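Local coordinates for protein VP5 (Halorubrum pleomorphic virus 2, PDB 6QGI) that forms part of the envelope of a pleomorphic archaeal virus and probably fuses the viral membrane with that of its host cell, at residues N118-E123 with V221-S226; S126-V131 with I137-V142; D141-L146 with E154-N159. One frame throughout, in Å; residues are numbered along the deposited sequence.

Contact 1: residues N118-E123 with V221-S226; sequences NESVAE and VYLNAS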
ATOM      1  N   ASN A 118      -7.184 -10.129  10.513  1.00 18.41           N
ATOM      2  CA  ASN A 118      -8.443 -10.675  11.029  1.00 18.73           C
ATOM      3  C   ASN A 118      -9.550 -10.635   9.976  1.00 22.58           C
ATOM      4  O   ASN A 118     -10.224 -11.650   9.785  1.00 23.63           O
ATOM      5  CB  ASN A 118      -8.874  -9.946  12.297  1.00 17.71           C
ATOM      6  CG  ASN A 118      -8.039 -10.308  13.495  1.00 32.88           C
ATOM      7  OD1 ASN A 118      -7.180 -11.191  13.436  1.00 26.72           O
ATOM      8  ND2 ASN A 118      -8.258  -9.619  14.605  1.00 23.59           N
ATOM      9  N   GLU A 119      -9.681  -9.511   9.240  1.00 17.72           N
ATOM     10  CA  GLU A 119     -10.672  -9.365   8.168  1.00 17.35           C
ATOM     11  C   GLU A 119     -10.401 -10.337   7.026  1.00 20.97           C
ATOM     12  O   GLU A 119     -11.348 -10.811   6.400  1.00 21.79           O
ATOM     13  CB  GLU A 119     -10.723  -7.923   7.633  1.00 18.07           C
ATOM     14  CG  GLU A 119     -12.109  -7.507   7.158  1.00 26.69           C
ATOM     15  CD  GLU A 119     -13.247  -7.627   8.159  1.00 41.61           C
ATOM     16  OE1 GLU A 119     -13.015  -7.392   9.366  1.00 29.19           O
ATOM     17  OE2 GLU A 119     -14.377  -7.954   7.732  1.00 41.14           O
ATOM     18  N   SER A 120      -9.122 -10.657   6.778  1.00 16.21           N
ATOM     19  CA  SER A 120      -8.718 -11.607   5.744  1.00 15.79           C
ATOM     20  C   SER A 120      -9.092 -13.047   6.144  1.00 18.89           C
ATOM     21  O   SER A 120      -9.618 -13.783   5.310  1.00 17.95           O
ATOM     22  CB  SER A 120      -7.218 -11.510   5.483  1.00 19.42           C
ATOM     23  OG  SER A 120      -6.732 -10.186   5.354  1.00 28.24           O
ATOM     24  N   VAL A 121      -8.833 -13.436   7.419  1.00 16.16           N
ATOM     25  CA  VAL A 121      -9.133 -14.771   7.966  1.00 17.21           C
ATOM     26  C   VAL A 121     -10.665 -14.949   8.054  1.00 22.25           C
ATOM     27  O   VAL A 121     -11.167 -16.012   7.683  1.00 22.19           O
ATOM     28  CB  VAL A 121      -8.428 -15.039   9.332  1.00 21.53           C
ATOM     29  CG1 VAL A 121      -8.797 -16.410   9.900  1.00 22.26           C
ATOM     30  CG2 VAL A 121      -6.915 -14.919   9.203  1.00 20.88           C
ATOM     31  N   ALA A 122     -11.395 -13.902   8.518  1.00 19.39           N
ATOM     32  CA  ALA A 122     -12.862 -13.900   8.622  1.00 20.14           C
ATOM     33  C   ALA A 122     -13.511 -14.123   7.246  1.00 25.14           C
ATOM     34  O   ALA A 122     -14.440 -14.928   7.121  1.00 25.28           O
ATOM     35  CB  ALA A 122     -13.344 -12.589   9.221  1.00 20.69           C
ATOM     36  N   GLU A 123     -12.994 -13.420   6.219  1.00 21.81           N
ATOM     37  CA  GLU A 123     -13.431 -13.516   4.825  1.00 21.54           C
ATOM     38  C   GLU A 123     -13.124 -14.902   4.275  1.00 26.77           C
ATOM     39  O   GLU A 123     -13.950 -15.458   3.545  1.00 27.35           O
ATOM     40  CB  GLU A 123     -12.729 -12.439   3.993  1.00 21.80           C
ATOM     41  CG  GLU A 123     -13.259 -12.262   2.588  1.00 28.89           C
ATOM     42  CD  GLU A 123     -12.460 -11.240   1.811  1.00 46.34           C
ATOM     43  OE1 GLU A 123     -13.065 -10.261   1.322  1.00 39.81           O
ATOM     44  OE2 GLU A 123     -11.227 -11.418   1.690  1.00 44.65           O
ATOM     45  N   VAL A 221      -1.169 -16.633  -4.282  1.00 20.53           N
ATOM     46  CA  VAL A 221      -0.917 -16.859  -2.862  1.00 19.93           C
ATOM     47  C   VAL A 221      -1.245 -15.563  -2.134  1.00 23.04           C
ATOM     48  O   VAL A 221      -0.902 -14.474  -2.602  1.00 22.11           O
ATOM     49  CB  VAL A 221       0.521 -17.354  -2.556  1.00 23.04           C
ATOM     50  CG1 VAL A 221       0.655 -17.806  -1.104  1.00 22.84           C
ATOM     51  CG2 VAL A 221       0.908 -18.484  -3.486  1.00 23.29           C
ATOM     52  N   TYR A 222      -1.940 -15.688  -1.010  1.00 19.72           N
ATOM     53  CA  TYR A 222      -2.335 -14.581  -0.145  1.00 19.06           C
ATOM     54  C   TYR A 222      -2.459 -15.149   1.264  1.00 24.17           C
ATOM     55  O   TYR A 222      -2.418 -16.370   1.413  1.00 24.45           O
ATOM     56  CB  TYR A 222      -3.626 -13.908  -0.667  1.00 19.56           C
ATOM     57  CG  TYR A 222      -4.936 -14.406  -0.095  1.00 21.66           C
ATOM     58  CD1 TYR A 222      -5.364 -15.712  -0.309  1.00 24.01           C
ATOM     59  CD2 TYR A 222      -5.798 -13.540   0.575  1.00 22.51           C
ATOM     60  CE1 TYR A 222      -6.584 -16.165   0.190  1.00 25.71           C
ATOM     61  CE2 TYR A 222      -7.031 -13.973   1.050  1.00 23.74           C
ATOM     62  CZ  TYR A 222      -7.416 -15.290   0.868  1.00 31.50           C
ATOM     63  OH  TYR A 222      -8.616 -15.728   1.371  1.00 33.20           O
ATOM     64  N   LEU A 223      -2.570 -14.291   2.291  1.00 21.42           N
ATOM     65  CA  LEU A 223      -2.632 -14.707   3.699  1.00 22.04           C
ATOM     66  C   LEU A 223      -1.391 -15.556   4.066  1.00 27.38           C
ATOM     67  O   LEU A 223      -1.493 -16.524   4.830  1.00 27.59           O
ATOM     68  CB  LEU A 223      -3.945 -15.464   4.016  1.00 22.38           C
ATOM     69  CG  LEU A 223      -5.213 -14.633   4.012  1.00 26.65           C
ATOM     70  CD1 LEU A 223      -6.431 -15.495   4.217  1.00 27.64           C
ATOM     71  CD2 LEU A 223      -5.174 -13.614   5.080  1.00 28.21           C
ATOM     72  N   ASN A 224      -0.228 -15.193   3.482  1.00 24.03           N
ATOM     73  CA  ASN A 224       1.051 -15.858   3.701  1.00 24.21           C
ATOM     74  C   ASN A 224       1.698 -15.248   4.934  1.00 28.02           C
ATOM     75  O   ASN A 224       2.218 -14.135   4.861  1.00 28.29           O
ATOM     76  CB  ASN A 224       1.946 -15.735   2.449  1.00 24.66           C
ATOM     77  CG  ASN A 224       3.263 -16.497   2.483  1.00 42.91           C
ATOM     78  OD1 ASN A 224       3.596 -17.220   3.428  1.00 30.87           O
ATOM     79  ND2 ASN A 224       4.050 -16.350   1.428  1.00 37.20           N
ATOM     80  N   ALA A 225       1.653 -15.972   6.073  1.00 24.89           N
ATOM     81  CA  ALA A 225       2.205 -15.534   7.367  1.00 25.32           C
ATOM     82  C   ALA A 225       3.711 -15.193   7.297  1.00 28.67           C
ATOM     83  O   ALA A 225       4.183 -14.384   8.099  1.00 28.69           O
ATOM     84  CB  ALA A 225       1.955 -16.593   8.424  1.00 27.11           C
ATOM     85  N   SER A 226       4.438 -15.772   6.315  1.00 24.24           N
ATOM     86  CA  SER A 226       5.852 -15.516   6.014  1.00 23.45           C
ATOM     87  C   SER A 226       6.089 -14.076   5.553  1.00 26.65           C
ATOM     88  O   SER A 226       7.227 -13.610   5.604  1.00 26.45           O
ATOM     89  CB  SER A 226       6.339 -16.456   4.917  1.00 26.15           C
ATOM     90  OG  SER A 226       6.685 -17.714   5.456  1.00 35.99           O
TER
HETATM   91  O   HOH W   1      -9.778 -13.554   2.533  1.00 19.62           O
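Leu223 packs its branched end against the turn of helix around Ser120, the tight half of this contact. CD1 sits 3.8 Å from Ser120 O, while CG lies 4.0 Å from Ser120 CB; the modelled approach of CD2 to that same CB is too short to be trusted. The left-handed backbone of Leu223 (phi 57°, psi 36°) and its chi1 of -70°, with CG anti to the carbonyl carbon, carry the branched end to the helix. CG also lies 3.5 Å above one face of the Tyr222 ring, toward its rim, so the leucine lies between the phenol and the helix.

The polar half makes no direct contact and is bridged by one water. That water donates to Ser120 O at 2.8 Å and to Glu123 OE2 at 2.7 Å, and accepts from Tyr222 OH at 2.7 Å, lying in the plane of the phenol ring at its edge. A buried carbonyl, carboxylate and hydroxyl are thus joined without touching one another. Glu123 OE2 also forms a salt bridge with Arg51, which probably favours the ionised form. On the more open side, Asn224 is the N-cap of the following helix, although its capping bond from Ser226 N to OD1 is weak (3.3 Å).

The contact joins the late part of helix 91-133 to the turn between strand 218-221 and helix 225-253. Helix 37-60 borders it through Arg51 and Lys52, both touching Tyr222; Leu124 of helix 91-133 touches Tyr222 and Leu223, and Val121 meets Val182 of strand 176-186.

Contact 2: residues S126-V131 with I137-V142; sequences SILSTV and IGKGDV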
ATOM      1  N   SER A 126     -15.660 -17.439   5.641  1.00 27.61           N
ATOM      2  CA  SER A 126     -16.921 -17.362   4.902  1.00 27.77           C
ATOM      3  C   SER A 126     -16.754 -17.881   3.460  1.00 31.62           C
ATOM      4  O   SER A 126     -17.741 -18.329   2.883  1.00 32.37           O
ATOM      5  CB  SER A 126     -17.509 -15.955   4.929  1.00 31.43           C
ATOM      6  OG  SER A 126     -16.593 -14.970   4.485  1.00 42.98           O
ATOM      7  N   ILE A 127     -15.515 -17.878   2.902  1.00 27.01           N
ATOM      8  CA  ILE A 127     -15.231 -18.474   1.586  1.00 26.39           C
ATOM      9  C   ILE A 127     -15.357 -19.993   1.747  1.00 31.95           C
ATOM     10  O   ILE A 127     -16.136 -20.621   1.027  1.00 32.46           O
ATOM     11  CB  ILE A 127     -13.844 -18.067   0.994  1.00 27.99           C
ATOM     12  CG1 ILE A 127     -13.845 -16.621   0.467  1.00 27.41           C
ATOM     13  CG2 ILE A 127     -13.389 -19.047  -0.099  1.00 28.15           C
ATOM     14  CD1 ILE A 127     -12.456 -15.930   0.495  1.00 31.31           C
ATOM     15  N   LEU A 128     -14.625 -20.564   2.737  1.00 28.39           N
ATOM     16  CA  LEU A 128     -14.606 -21.996   3.055  1.00 28.73           C
ATOM     17  C   LEU A 128     -16.010 -22.510   3.429  1.00 33.23           C
ATOM     18  O   LEU A 128     -16.281 -23.690   3.224  1.00 34.32           O
ATOM     19  CB  LEU A 128     -13.596 -22.318   4.179  1.00 28.65           C
ATOM     20  CG  LEU A 128     -12.127 -21.919   3.958  1.00 31.56           C
ATOM     21  CD1 LEU A 128     -11.362 -21.932   5.257  1.00 32.04           C
ATOM     22  CD2 LEU A 128     -11.442 -22.805   2.955  1.00 33.21           C
ATOM     23  N   SER A 129     -16.898 -21.631   3.947  1.00 28.90           N
ATOM     24  CA  SER A 129     -18.285 -21.978   4.263  1.00 29.32           C
ATOM     25  C   SER A 129     -19.058 -22.138   2.959  1.00 31.20           C
ATOM     26  O   SER A 129     -19.650 -23.191   2.724  1.00 32.08           O
ATOM     27  CB  SER A 129     -18.933 -20.915   5.148  1.00 33.65           C
ATOM     28  OG  SER A 129     -18.328 -20.846   6.428  1.00 44.06           O
ATOM     29  N   THR A 130     -18.986 -21.114   2.086  1.00 25.13           N
ATOM     30  CA  THR A 130     -19.623 -21.058   0.766  1.00 24.30           C
ATOM     31  C   THR A 130     -19.126 -22.204  -0.142  1.00 27.40           C
ATOM     32  O   THR A 130     -19.915 -22.746  -0.919  1.00 28.40           O
ATOM     33  CB  THR A 130     -19.365 -19.683   0.116  1.00 29.22           C
ATOM     34  OG1 THR A 130     -19.721 -18.650   1.026  1.00 25.91           O
ATOM     35  CG2 THR A 130     -20.153 -19.482  -1.145  1.00 30.80           C
ATOM     36  N   VAL A 131     -17.836 -22.574  -0.037  1.00 22.06           N
ATOM     37  CA  VAL A 131     -17.237 -23.642  -0.845  1.00 21.90           C
ATOM     38  C   VAL A 131     -17.796 -25.007  -0.379  1.00 27.88           C
ATOM     39  O   VAL A 131     -18.385 -25.712  -1.196  1.00 28.33           O
ATOM     40  CB  VAL A 131     -15.679 -23.581  -0.856  1.00 24.61           C
ATOM     41  CG1 VAL A 131     -15.079 -24.806  -1.525  1.00 24.66           C
ATOM     42  CG2 VAL A 131     -15.181 -22.313  -1.552  1.00 22.87           C
ATOM     43  N   ILE A 137     -18.905 -28.259  -5.600  1.00 34.49           N
ATOM     44  CA  ILE A 137     -17.509 -27.888  -5.360  1.00 33.61           C
ATOM     45  C   ILE A 137     -17.063 -28.167  -3.922  1.00 36.46           C
ATOM     46  O   ILE A 137     -17.838 -28.019  -2.978  1.00 36.69           O
ATOM     47  CB  ILE A 137     -17.354 -26.377  -5.730  1.00 36.05           C
ATOM     48  CG1 ILE A 137     -17.493 -26.183  -7.245  1.00 36.90           C
ATOM     49  CG2 ILE A 137     -16.049 -25.727  -5.222  1.00 35.37           C
ATOM     50  CD1 ILE A 137     -17.693 -24.849  -7.599  1.00 48.91           C
ATOM     51  N   GLY A 138     -15.794 -28.552  -3.807  1.00 32.00           N
ATOM     52  CA  GLY A 138     -15.062 -28.773  -2.567  1.00 31.57           C
ATOM     53  C   GLY A 138     -13.867 -27.842  -2.513  1.00 32.84           C
ATOM     54  O   GLY A 138     -13.576 -27.153  -3.496  1.00 31.07           O
ATOM     55  N   LYS A 139     -13.168 -27.799  -1.369  1.00 29.14           N
ATOM     56  CA  LYS A 139     -12.013 -26.918  -1.159  1.00 27.66           C
ATOM     57  C   LYS A 139     -10.897 -27.136  -2.195  1.00 31.81           C
ATOM     58  O   LYS A 139     -10.281 -26.162  -2.623  1.00 30.85           O
ATOM     59  CB  LYS A 139     -11.458 -27.067   0.262  1.00 29.74           C
ATOM     60  CG  LYS A 139     -12.371 -26.470   1.327  1.00 33.90           C
ATOM     61  CD  LYS A 139     -11.783 -26.592   2.719  1.00 36.88           C
ATOM     62  CE  LYS A 139     -12.785 -26.183   3.762  1.00 43.09           C
ATOM     63  NZ  LYS A 139     -12.317 -26.502   5.131  1.00 52.75           N
ATOM     64  N   GLY A 140     -10.700 -28.382  -2.621  1.00 29.38           N
ATOM     65  CA  GLY A 140      -9.683 -28.762  -3.597  1.00 29.24           C
ATOM     66  C   GLY A 140      -9.903 -28.275  -5.016  1.00 32.94           C
ATOM     67  O   GLY A 140      -8.982 -28.344  -5.833  1.00 32.97           O
ATOM     68  N   ASP A 141     -11.115 -27.782  -5.327  1.00 29.04           N
ATOM     69  CA  ASP A 141     -11.472 -27.263  -6.653  1.00 28.11           C
ATOM     70  C   ASP A 141     -11.129 -25.772  -6.786  1.00 30.13           C
ATOM     71  O   ASP A 141     -11.059 -25.261  -7.912  1.00 29.79           O
ATOM     72  CB  ASP A 141     -12.966 -27.493  -6.945  1.00 30.62           C
ATOM     73  CG  ASP A 141     -13.380 -28.954  -6.932  1.00 42.75           C
ATOM     74  OD1 ASP A 141     -12.854 -29.728  -7.762  1.00 44.16           O
ATOM     75  OD2 ASP A 141     -14.236 -29.320  -6.097  1.00 48.49           O
ATOM     76  N   VAL A 142     -10.917 -25.077  -5.645  1.00 24.49           N
ATOM     77  CA  VAL A 142     -10.588 -23.649  -5.634  1.00 22.75           C
ATOM     78  C   VAL A 142      -9.202 -23.401  -4.988  1.00 24.31           C
ATOM     79  O   VAL A 142      -8.544 -22.422  -5.345  1.00 22.92           O
ATOM     80  CB  VAL A 142     -11.698 -22.760  -4.998  1.00 27.01           C
ATOM     81  CG1 VAL A 142     -12.958 -22.758  -5.855  1.00 27.26           C
ATOM     82  CG2 VAL A 142     -12.032 -23.180  -3.568  1.00 27.53           C
TER
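With a chi1 of 172°, Val131 sends CG1 anti to its backbone N and over the start of segment 137-142, while CG2 takes the branch beside that N and faces Val142. CG1 rests 3.4 Å from Gly138 O and 3.9 Å from Ile137 CG2. The two valines meet tip to tip, CG2 of Val131 being 3.8 Å from CG2 of Val142. Lys139 has an extended chain beyond CG, and its methylenes cross Leu128 at about a right angle, with CE 3.7 Å from Leu128 CD2. This uses the aliphatic length of the lysine as an apolar surface and delivers NZ to Asp155 OD1, a salt bridge, and to Leu156 O.

After the chain has turned back past the end of helix 91-133, 138-142 forms two overlapping type I turns. Asp141 N bonds to Gly138 O, and Val142 N to Lys139 O. The first turn is also tied by a side chain: Gly138 N donates to Asp141 OD2 at 2.9 Å, nearly straight at 168° and received on the anti lone pair of OD2. Less comfortably, the carbonyl oxygens of Val131 and Ile137 come within 3.0 Å of each other, two acceptors that cannot bond. Farther out, Ile137 leans on Ala37 and Val142 on Lys41, both of helix 37-60, while the Val142 backbone is hydrogen-bonded to Gln214 of strand 212-215.

Contact 3: residues D141-L146 with E154-N159; sequences DVFLML and EDLLAN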
ATOM      1  N   ASP A 141     -11.115 -27.782  -5.327  1.00 29.04           N
ATOM      2  CA  ASP A 141     -11.472 -27.263  -6.653  1.00 28.11           C
ATOM      3  C   ASP A 141     -11.129 -25.772  -6.786  1.00 30.13           C
ATOM      4  O   ASP A 141     -11.059 -25.261  -7.912  1.00 29.79           O
ATOM      5  CB  ASP A 141     -12.966 -27.493  -6.945  1.00 30.62           C
ATOM      6  CG  ASP A 141     -13.380 -28.954  -6.932  1.00 42.75           C
ATOM      7  OD1 ASP A 141     -12.854 -29.728  -7.762  1.00 44.16           O
ATOM      8  OD2 ASP A 141     -14.236 -29.320  -6.097  1.00 48.49           O
ATOM      9  N   VAL A 142     -10.917 -25.077  -5.645  1.00 24.49           N
ATOM     10  CA  VAL A 142     -10.588 -23.649  -5.634  1.00 22.75           C
ATOM     11  C   VAL A 142      -9.202 -23.401  -4.988  1.00 24.31           C
ATOM     12  O   VAL A 142      -8.544 -22.422  -5.345  1.00 22.92           O
ATOM     13  CB  VAL A 142     -11.698 -22.760  -4.998  1.00 27.01           C
ATOM     14  CG1 VAL A 142     -12.958 -22.758  -5.855  1.00 27.26           C
ATOM     15  CG2 VAL A 142     -12.032 -23.180  -3.568  1.00 27.53           C
ATOM     16  N   PHE A 143      -8.759 -24.292  -4.068  1.00 19.91           N
ATOM     17  CA  PHE A 143      -7.467 -24.201  -3.373  1.00 18.53           C
ATOM     18  C   PHE A 143      -6.504 -25.307  -3.801  1.00 21.32           C
ATOM     19  O   PHE A 143      -6.950 -26.412  -4.106  1.00 22.14           O
ATOM     20  CB  PHE A 143      -7.651 -24.248  -1.846  1.00 20.35           C
ATOM     21  CG  PHE A 143      -8.426 -23.090  -1.275  1.00 20.93           C
ATOM     22  CD1 PHE A 143      -7.823 -21.852  -1.085  1.00 22.87           C
ATOM     23  CD2 PHE A 143      -9.757 -23.239  -0.907  1.00 23.45           C
ATOM     24  CE1 PHE A 143      -8.543 -20.781  -0.549  1.00 23.11           C
ATOM     25  CE2 PHE A 143     -10.484 -22.161  -0.396  1.00 25.33           C
ATOM     26  CZ  PHE A 143      -9.873 -20.941  -0.217  1.00 22.41           C
ATOM     27  N   LEU A 144      -5.179 -25.015  -3.805  1.00 16.81           N
ATOM     28  CA  LEU A 144      -4.128 -25.976  -4.171  1.00 16.62           C
ATOM     29  C   LEU A 144      -4.150 -27.185  -3.223  1.00 22.08           C
ATOM     30  O   LEU A 144      -4.083 -28.323  -3.684  1.00 22.29           O
ATOM     31  CB  LEU A 144      -2.745 -25.302  -4.170  1.00 15.72           C
ATOM     32  CG  LEU A 144      -1.556 -26.149  -4.639  1.00 20.59           C
ATOM     33  CD1 LEU A 144      -1.569 -26.354  -6.141  1.00 20.37           C
ATOM     34  CD2 LEU A 144      -0.251 -25.527  -4.219  1.00 21.99           C
ATOM     35  N   MET A 145      -4.277 -26.921  -1.902  1.00 19.81           N
ATOM     36  CA  MET A 145      -4.389 -27.900  -0.810  1.00 20.87           C
ATOM     37  C   MET A 145      -3.151 -28.784  -0.713  1.00 26.45           C
ATOM     38  O   MET A 145      -3.242 -29.935  -0.283  1.00 27.14           O
ATOM     39  CB  MET A 145      -5.664 -28.765  -0.952  1.00 23.93           C
ATOM     40  CG  MET A 145      -6.949 -27.958  -1.030  1.00 26.89           C
ATOM     41  SD  MET A 145      -7.400 -27.200   0.538  1.00 30.91           S
ATOM     42  CE  MET A 145      -8.207 -28.586   1.338  1.00 29.32           C
ATOM     43  N   LEU A 146      -1.992 -28.231  -1.089  1.00 23.50           N
ATOM     44  CA  LEU A 146      -0.719 -28.940  -1.037  1.00 24.50           C
ATOM     45  C   LEU A 146       0.183 -28.374   0.039  1.00 29.91           C
ATOM     46  O   LEU A 146       0.041 -27.210   0.424  1.00 29.12           O
ATOM     47  CB  LEU A 146       0.017 -28.880  -2.392  1.00 23.90           C
ATOM     48  CG  LEU A 146      -0.553 -29.658  -3.570  1.00 28.29           C
ATOM     49  CD1 LEU A 146       0.338 -29.499  -4.777  1.00 27.92           C
ATOM     50  CD2 LEU A 146      -0.713 -31.133  -3.250  1.00 31.53           C
ATOM     51  N   GLU A 154      -4.845 -32.435   4.954  1.00 33.26           N
ATOM     52  CA  GLU A 154      -6.106 -33.041   5.405  1.00 33.86           C
ATOM     53  C   GLU A 154      -7.279 -32.057   5.287  1.00 35.55           C
ATOM     54  O   GLU A 154      -8.365 -32.461   4.860  1.00 35.97           O
ATOM     55  CB  GLU A 154      -6.001 -33.588   6.833  1.00 36.64           C
ATOM     56  CG  GLU A 154      -5.176 -34.861   6.936  1.00 49.63           C
ATOM     57  CD  GLU A 154      -5.741 -35.947   7.834  1.00 82.51           C
ATOM     58  OE1 GLU A 154      -6.512 -35.624   8.766  1.00 83.21           O
ATOM     59  OE2 GLU A 154      -5.400 -37.131   7.605  1.00 82.54           O
ATOM     60  N   ASP A 155      -7.048 -30.775   5.638  1.00 29.49           N
ATOM     61  CA  ASP A 155      -8.023 -29.685   5.549  1.00 27.91           C
ATOM     62  C   ASP A 155      -7.354 -28.318   5.705  1.00 29.34           C
ATOM     63  O   ASP A 155      -6.286 -28.199   6.314  1.00 28.17           O
ATOM     64  CB  ASP A 155      -9.153 -29.834   6.594  1.00 30.70           C
ATOM     65  CG  ASP A 155     -10.536 -29.378   6.139  1.00 40.58           C
ATOM     66  OD1 ASP A 155     -10.665 -28.917   4.981  1.00 39.71           O
ATOM     67  OD2 ASP A 155     -11.490 -29.498   6.935  1.00 47.76           O
ATOM     68  N   LEU A 156      -7.989 -27.296   5.117  1.00 24.83           N
ATOM     69  CA  LEU A 156      -7.602 -25.891   5.189  1.00 23.56           C
ATOM     70  C   LEU A 156      -8.742 -25.179   5.896  1.00 28.12           C
ATOM     71  O   LEU A 156      -9.867 -25.174   5.389  1.00 27.88           O
ATOM     72  CB  LEU A 156      -7.314 -25.314   3.783  1.00 22.46           C
ATOM     73  CG  LEU A 156      -7.169 -23.790   3.636  1.00 25.72           C
ATOM     74  CD1 LEU A 156      -5.906 -23.269   4.310  1.00 25.57           C
ATOM     75  CD2 LEU A 156      -7.181 -23.391   2.183  1.00 26.36           C
ATOM     76  N   LEU A 157      -8.477 -24.663   7.107  1.00 25.14           N
ATOM     77  CA  LEU A 157      -9.488 -24.008   7.935  1.00 25.19           C
ATOM     78  C   LEU A 157      -9.073 -22.592   8.350  1.00 28.42           C
ATOM     79  O   LEU A 157      -7.891 -22.253   8.341  1.00 27.04           O
ATOM     80  CB  LEU A 157      -9.793 -24.864   9.180  1.00 26.79           C
ATOM     81  CG  LEU A 157     -10.358 -26.276   8.923  1.00 33.27           C
ATOM     82  CD1 LEU A 157     -10.317 -27.118  10.170  1.00 34.97           C
ATOM     83  CD2 LEU A 157     -11.770 -26.228   8.347  1.00 36.37           C
ATOM     84  N   ALA A 158     -10.063 -21.758   8.673  1.00 25.31           N
ATOM     85  CA  ALA A 158      -9.860 -20.383   9.107  1.00 24.39           C
ATOM     86  C   ALA A 158     -10.643 -20.142  10.386  1.00 29.45           C
ATOM     87  O   ALA A 158     -11.852 -20.377  10.431  1.00 29.56           O
ATOM     88  CB  ALA A 158     -10.281 -19.412   8.019  1.00 24.13           C
ATOM     89  N   ASN A 159      -9.932 -19.743  11.446  1.00 26.87           N
ATOM     90  CA  ASN A 159     -10.517 -19.489  12.759  1.00 27.50           C
ATOM     91  C   ASN A 159     -10.520 -17.979  13.015  1.00 30.84           C
ATOM     92  O   ASN A 159      -9.473 -17.433  13.362  1.00 29.67           O
ATOM     93  CB  ASN A 159      -9.744 -20.251  13.831  1.00 26.78           C
ATOM     94  CG  ASN A 159      -9.497 -21.681  13.459  1.00 40.56           C
ATOM     95  OD1 ASN A 159     -10.378 -22.538  13.562  1.00 37.96           O
ATOM     96  ND2 ASN A 159      -8.290 -21.968  13.015  1.00 30.33           N
TER
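Leu156 stands across the Phe143 ring at about a right angle and puts a single methyl over its face. CD2 lies 3.8 Å from the ring centroid and 18° off the normal, a CH-pi contact, with its closest approaches at CD1 and CG of the ring. A chi1 of 168° turns CG of Leu156 anti to the backbone N, and chi2 then aims CD2 at the phenyl group.

Met145 meets the same leucine in another way. Its chain, bent at chi2 and chi3, slants past Leu156 and is closest at CB, which lies 3.8 Å from SD. CE goes on to the backbone, 4.0 Å from Leu156 N, and ends 4.4 Å from Asp155 CA; the carboxylate of that aspartate is held through OD1 by a salt bridge to Lys139. Leu156 thus meets the ring with CD2 and the thioether chiefly with CB. The contacts with the Leu156 side chain are apolar; the two segments are joined by side chains and not by strand pairing.

Loop segment 141-146 packs on the start of strand 155-159, which pairs antiparallel with strand 176-186, and Val182 of the latter also touches Leu156. Phe143 extends the apolar layer to Leu124 of helix 91-133 and Val213 of strand 212-215, and Ala158 packs on Val121 of the same helix.

Overall arrangement
The three contacts cluster on one side of the chain's centre, in the part of the chain that belongs to the envelope protein N-terminal family. Contacts 1 and 2 use stretches about two turns apart on helix 91-133, and their centres are about 15 Å apart. Contact 3 takes up the loop where contact 2 ends, sharing Asp141 and Val142, with centres about 8 Å apart; contact 1 returns to the helix only after the strands that follow, at 221-226. Contacts 1 and 2 join the late part of the helix to the 221-226 turn and the following loop, and contact 3 joins that loop to strand 155-159 of the small antiparallel sheet, in a protein that probably mediates membrane fusion.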